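PDB 1VQY: hypothetical protein AGR_pAT_315 from Agrobacterium tumefaciens str. C58, which is of unknown function but belongs to the NIPSNAP family, whose members adopt the dimeric alpha-beta barrel type of ferredoxin-like fold. Local coordinates for residues L31-E36 with I92-V97; I39-P44 with G80-D85. All blocks are in the same frame, centred on the assembly; numbering follows the deposited sequence.

Interaction 1. Residues L31-E36 with I92-V97; sequences LKLVRE and IPRLSV
Two helices of a ferredoxin-like alpha-beta domain meet here: Leu-33 and Val-34 of helix 27-46 pack on Arg-94 and Leu-95 near the end of helix 86-96. The short segments run roughly antiparallel, at 150°, with their axes 10.3 Å apart, and Leu-33 lies level with Leu-95. The CG of Leu-95 stands anti to the backbone N (chi1 -167°), which carries CD1 across to Val-34 CG2 at 3.8 Å; the same CD1 lies 4.1 Å from Leu-33 CB, so one methyl touches both Leu-33 and Val-34. Leu-33 gives the broader cover, reaching over with its forked end. CD1 rests 3.8 Å from Arg-94 O, while CD2 meets Arg-94 NH1 at 3.7 Å, coming obliquely to the guanidinium. That group is not held by the leucine: the Arg-94 chain bends at chi3, its NE is hydrogen-bonded to Ala-90 O, and its NH2 makes a salt bridge with Glu-37 of helix 27-46, so a charged link flanks the apolar one. Val-34 also packs on Tyr-52 of strand 49-55 and on Phe-112 of a second subunit; Leu-95 touches Tyr-30, one turn before Val-34 on helix 27-46.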
loop_
_atom_site.group_PDB
_atom_site.type_symbol
_atom_site.label_atom_id
_atom_site.label_comp_id
_atom_site.label_asym_id
_atom_site.label_seq_id
_atom_site.Cartn_x
_atom_site.Cartn_y
_atom_site.Cartn_z
ATOM N N LEU B 31 18.005 11.975 -13.858
ATOM C CA LEU B 31 19.162 12.529 -13.183
ATOM C C LEU B 31 19.934 13.554 -13.996
ATOM O O LEU B 31 20.400 14.563 -13.454
ATOM C CB LEU B 31 20.103 11.397 -12.781
ATOM C CG LEU B 31 19.639 10.569 -11.590
ATOM C CD1 LEU B 31 20.687 9.487 -11.314
ATOM C CD2 LEU B 31 19.352 11.452 -10.328
ATOM N N LYS B 32 20.073 13.281 -15.292
ATOM C CA LYS B 32 20.847 14.122 -16.186
ATOM C C LYS B 32 20.167 15.468 -16.368
ATOM O O LYS B 32 20.825 16.509 -16.356
ATOM C CB LYS B 32 21.039 13.450 -17.550
ATOM C CG LYS B 32 21.789 14.324 -18.544
ATOM C CD LYS B 32 21.929 13.706 -19.924
ATOM C CE LYS B 32 23.126 14.348 -20.644
ATOM N NZ LYS B 32 23.282 13.879 -22.038
ATOM N N LEU B 33 18.862 15.440 -16.568
ATOM C CA LEU B 33 18.089 16.675 -16.631
ATOM C C LEU B 33 18.241 17.531 -15.376
ATOM O O LEU B 33 18.435 18.743 -15.469
ATOM C CB LEU B 33 16.605 16.368 -16.855
ATOM C CG LEU B 33 16.287 16.037 -18.305
ATOM C CD1 LEU B 33 14.927 15.380 -18.379
ATOM C CD2 LEU B 33 16.351 17.289 -19.168
ATOM N N VAL B 34 18.171 16.906 -14.211
ATOM C CA VAL B 34 18.249 17.662 -12.979
ATOM C C VAL B 34 19.684 18.179 -12.792
ATOM O O VAL B 34 19.887 19.381 -12.583
ATOM C CB VAL B 34 17.732 16.846 -11.764
ATOM C CG1 VAL B 34 17.884 17.639 -10.447
ATOM C CG2 VAL B 34 16.265 16.465 -11.981
ATOM N N ARG B 35 20.667 17.289 -12.918
ATOM C CA ARG B 35 22.095 17.663 -12.831
ATOM C C ARG B 35 22.445 18.873 -13.702
ATOM O O ARG B 35 22.983 19.877 -13.215
ATOM C CB ARG B 35 22.973 16.470 -13.242
ATOM C CG ARG B 35 24.492 16.730 -13.168
ATOM C CD ARG B 35 25.338 15.479 -13.415
ATOM N NE ARG B 35 24.929 14.390 -12.529
ATOM C CZ ARG B 35 24.242 13.304 -12.894
ATOM N NH1 ARG B 35 23.876 13.086 -14.155
ATOM N NH2 ARG B 35 23.918 12.413 -11.983
ATOM N N GLU B 36 22.104 18.764 -14.988
ATOM C CA GLU B 36 22.547 19.703 -16.011
ATOM C C GLU B 36 21.706 20.975 -16.158
ATOM O O GLU B 36 22.217 21.988 -16.632
ATOM C CB GLU B 36 22.611 18.983 -17.347
ATOM C CG GLU B 36 23.609 17.817 -17.370
ATOM C CD GLU B 36 23.872 17.291 -18.780
ATOM O OE1 GLU B 36 23.182 17.712 -19.732
ATOM O OE2 GLU B 36 24.775 16.449 -18.944
ATOM N N ILE B 92 10.227 21.774 -16.689
ATOM C CA ILE B 92 9.435 20.833 -15.889
ATOM C C ILE B 92 8.577 19.802 -16.681
ATOM O O ILE B 92 8.403 18.667 -16.221
ATOM C CB ILE B 92 8.605 21.595 -14.802
ATOM C CG1 ILE B 92 7.932 20.619 -13.821
ATOM C CG2 ILE B 92 7.577 22.491 -15.425
ATOM C CD1 ILE B 92 8.911 19.683 -13.089
ATOM N N PRO B 93 8.074 20.170 -17.876
ATOM C CA PRO B 93 7.348 19.165 -18.637
ATOM C C PRO B 93 8.245 18.016 -19.104
ATOM O O PRO B 93 7.763 16.901 -19.260
ATOM C CB PRO B 93 6.820 19.938 -19.860
ATOM C CG PRO B 93 6.986 21.382 -19.537
ATOM C CD PRO B 93 8.147 21.445 -18.612
ATOM N N ARG B 94 9.522 18.279 -19.334
ATOM C CA ARG B 94 10.426 17.229 -19.787
ATOM C C ARG B 94 10.803 16.308 -18.652
ATOM O O ARG B 94 11.144 15.148 -18.877
ATOM C CB ARG B 94 11.710 17.823 -20.365
ATOM C CG ARG B 94 11.524 18.612 -21.633
ATOM C CD ARG B 94 12.868 19.103 -22.114
ATOM N NE ARG B 94 13.179 20.415 -21.567
ATOM C CZ ARG B 94 14.405 20.844 -21.247
ATOM N NH1 ARG B 94 15.477 20.056 -21.386
ATOM N NH2 ARG B 94 14.557 22.088 -20.779
ATOM N N LEU B 95 10.792 16.840 -17.437
ATOM C CA LEU B 95 11.075 16.035 -16.269
ATOM C C LEU B 95 9.836 15.235 -15.833
ATOM O O LEU B 95 9.919 14.047 -15.556
ATOM C CB LEU B 95 11.529 16.924 -15.126
ATOM C CG LEU B 95 12.136 16.140 -13.969
ATOM C CD1 LEU B 95 13.503 15.566 -14.363
ATOM C CD2 LEU B 95 12.234 17.022 -12.740
ATOM N N SER B 96 8.693 15.910 -15.782
ATOM C CA SER B 96 7.437 15.325 -15.284
ATOM C C SER B 96 6.965 14.108 -16.053
ATOM O O SER B 96 6.319 13.240 -15.486
ATOM C CB SER B 96 6.322 16.369 -15.340
ATOM O OG SER B 96 6.641 17.464 -14.514
ATOM N N VAL B 97 7.251 14.070 -17.348
ATOM C CA VAL B 97 6.893 12.910 -18.160
ATOM C C VAL B 97 7.674 11.623 -17.767
ATOM O O VAL B 97 7.259 10.513 -18.104
ATOM C CB VAL B 97 7.076 13.204 -19.669
ATOM C CG1 VAL B 97 8.532 13.347 -20.026
ATOM C CG2 VAL B 97 6.421 12.088 -20.513
#

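Interaction 2. Residues I39-P44 with G80-D85; sequences IAIQAP and GKLAED
Leu-82, in the last turns of helix 72-84, packs against Ile-41 and Gln-42 of helix 27-46, joining two of the helices that accompany the antiparallel sheet of this ferredoxin-like, dimeric alpha-beta barrel type domain. The backbones come closest at Gln-42 and Leu-82, whose CA atoms are 6.9 Å apart, and no hydrogen bond crosses between 39-44 and 80-85.

The apolar part is carried by the two methyls of Leu-82. Chi1 of 178° sets CG opposite the backbone N and sends the fork toward helix 27-46. There CD2 lies 4.1 Å from Gln-42 CG, so it is the aliphatic part of the glutamine that takes the contact, with the two side chains crossing at a slant. CD1 sits 4.1 Å from Gln-42 CA, close on the backbone, and also 4.2 Å from Ile-41 CG2. One leucine thus spans two consecutive residues of the facing helix. Trp-88 of helix 86-96 touches Ile-41, Gln-42 and Leu-82 alike, making this a three-helix junction, and Leu-82 continues along helix 27-46 onto Ile-45 and Leu-46.

The polar part belongs to Asp-85, the N-cap of helix 86-96. Its carboxylate OD1 accepts a hydrogen bond from the backbone N of Trp-88, which ties the start of that helix to the chain leaving helix 72-84; OD2 has a long, weak ion pair with Arg-87. The backbone N of Asp-85 is itself bonded three residues back, to Leu-82 O at 3.0 Å. Against this carboxylate Ile-41 offers only a methyl, a van der Waals approach: CG2 lies 3.9 Å from Asp-85 OD1, the very oxygen that caps Trp-88 N.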
loop_
_atom_site.group_PDB
_atom_site.type_symbol
_atom_site.label_atom_id
_atom_site.label_comp_id
_atom_site.label_asym_id
_atom_site.label_seq_id
_atom_site.Cartn_x
_atom_site.Cartn_y
_atom_site.Cartn_z
ATOM N N ILE B 39 18.321 21.711 -11.236
ATOM C CA ILE B 39 18.735 22.092 -9.892
ATOM C C ILE B 39 19.353 23.510 -9.871
ATOM O O ILE B 39 19.250 24.230 -8.865
ATOM C CB ILE B 39 19.671 20.998 -9.269
ATOM C CG1 ILE B 39 19.398 20.820 -7.771
ATOM C CG2 ILE B 39 21.183 21.301 -9.543
ATOM C CD1 ILE B 39 17.971 20.532 -7.411
ATOM N N ALA B 40 19.944 23.923 -10.992
ATOM C CA ALA B 40 20.469 25.285 -11.143
ATOM C C ALA B 40 19.365 26.362 -11.185
ATOM O O ALA B 40 19.598 27.514 -10.802
ATOM C CB ALA B 40 21.372 25.386 -12.388
ATOM N N ILE B 41 18.180 25.979 -11.654
ATOM C CA ILE B 41 16.996 26.844 -11.625
ATOM C C ILE B 41 16.292 26.760 -10.286
ATOM O O ILE B 41 16.045 27.758 -9.631
ATOM C CB ILE B 41 15.975 26.418 -12.693
ATOM C CG1 ILE B 41 16.603 26.478 -14.084
ATOM C CG2 ILE B 41 14.717 27.307 -12.624
ATOM C CD1 ILE B 41 15.851 25.711 -15.141
ATOM N N GLN B 42 15.975 25.527 -9.907
ATOM C CA GLN B 42 15.182 25.185 -8.732
ATOM C C GLN B 42 15.763 25.710 -7.402
ATOM O O GLN B 42 15.057 26.367 -6.632
ATOM C CB GLN B 42 15.042 23.641 -8.694
ATOM C CG GLN B 42 13.901 23.097 -7.863
ATOM C CD GLN B 42 13.664 21.597 -8.076
ATOM O OE1 GLN B 42 14.599 20.831 -8.322
ATOM N NE2 GLN B 42 12.401 21.176 -7.980
ATOM N N ALA B 43 17.041 25.432 -7.133
ATOM C CA ALA B 43 17.598 25.626 -5.773
ATOM C C ALA B 43 17.674 27.084 -5.311
ATOM O O ALA B 43 17.245 27.393 -4.198
ATOM C CB ALA B 43 18.965 24.934 -5.617
ATOM N N PRO B 44 18.211 27.985 -6.154
ATOM C CA PRO B 44 18.260 29.394 -5.797
ATOM C C PRO B 44 16.909 29.987 -5.393
ATOM O O PRO B 44 16.867 30.901 -4.544
ATOM C CB PRO B 44 18.758 30.054 -7.086
ATOM C CG PRO B 44 19.552 29.001 -7.754
ATOM C CD PRO B 44 18.821 27.744 -7.478
ATOM N N GLY B 80 5.522 29.062 -5.778
ATOM C CA GLY B 80 4.791 29.887 -6.754
ATOM C C GLY B 80 5.695 30.690 -7.677
ATOM O O GLY B 80 5.368 30.897 -8.848
ATOM N N LYS B 81 6.821 31.166 -7.137
ATOM C CA LYS B 81 7.856 31.836 -7.945
ATOM C C LYS B 81 8.475 30.846 -8.912
ATOM O O LYS B 81 8.802 31.194 -10.040
ATOM C CB LYS B 81 8.971 32.437 -7.068
ATOM C CG LYS B 81 8.587 33.713 -6.331
ATOM N N LEU B 82 8.644 29.606 -8.467
ATOM C CA LEU B 82 9.250 28.592 -9.324
ATOM C C LEU B 82 8.317 28.256 -10.495
ATOM O O LEU B 82 8.751 28.187 -11.637
ATOM C CB LEU B 82 9.598 27.341 -8.519
ATOM C CG LEU B 82 10.197 26.205 -9.334
ATOM C CD1 LEU B 82 11.538 26.611 -9.957
ATOM C CD2 LEU B 82 10.330 24.950 -8.476
ATOM N N ALA B 83 7.042 28.052 -10.203
ATOM C CA ALA B 83 6.060 27.758 -11.230
ATOM C C ALA B 83 6.014 28.887 -12.257
ATOM O O ALA B 83 5.784 28.668 -13.455
ATOM C CB ALA B 83 4.673 27.564 -10.592
ATOM N N GLU B 84 6.239 30.093 -11.755
ATOM C CA GLU B 84 6.189 31.322 -12.536
ATOM C C GLU B 84 7.484 31.589 -13.346
ATOM O O GLU B 84 7.496 32.425 -14.234
ATOM C CB GLU B 84 5.878 32.453 -11.541
ATOM C CG GLU B 84 5.867 33.889 -12.035
ATOM C CD GLU B 84 5.948 34.879 -10.864
ATOM O OE1 GLU B 84 5.317 34.630 -9.802
ATOM O OE2 GLU B 84 6.662 35.893 -11.005
ATOM N N ASP B 85 8.561 30.859 -13.057
ATOM C CA ASP B 85 9.850 31.061 -13.745
ATOM C C ASP B 85 9.864 30.434 -15.125
ATOM O O ASP B 85 9.527 29.268 -15.290
ATOM C CB ASP B 85 11.015 30.503 -12.936
ATOM C CG ASP B 85 12.354 30.663 -13.653
ATOM O OD1 ASP B 85 12.643 29.899 -14.591
ATOM O OD2 ASP B 85 13.129 31.547 -13.267
#

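Both interactions use helix 27-46, in neighbouring turns joined by a probable hydrogen bond from Ile-39 N to Val-34 O, and their centres lie about 13 Å apart. Interaction 2 binds that helix to helix 72-84, and interaction 1 binds it to the next one, helix 86-96; the stretch of chain between 31-36 and 92-97 contains both segments of interaction 2. Interaction 2 is the buried one, and its polar element is a helix cap. Interaction 1 is only partly buried, reaching an exposed arginine, Arg-94, paired with Glu-37 of helix 27-46. Neither has a hydrogen bond between its own segments, and in each the methyls of a leucine meet two consecutive residues of helix 27-46.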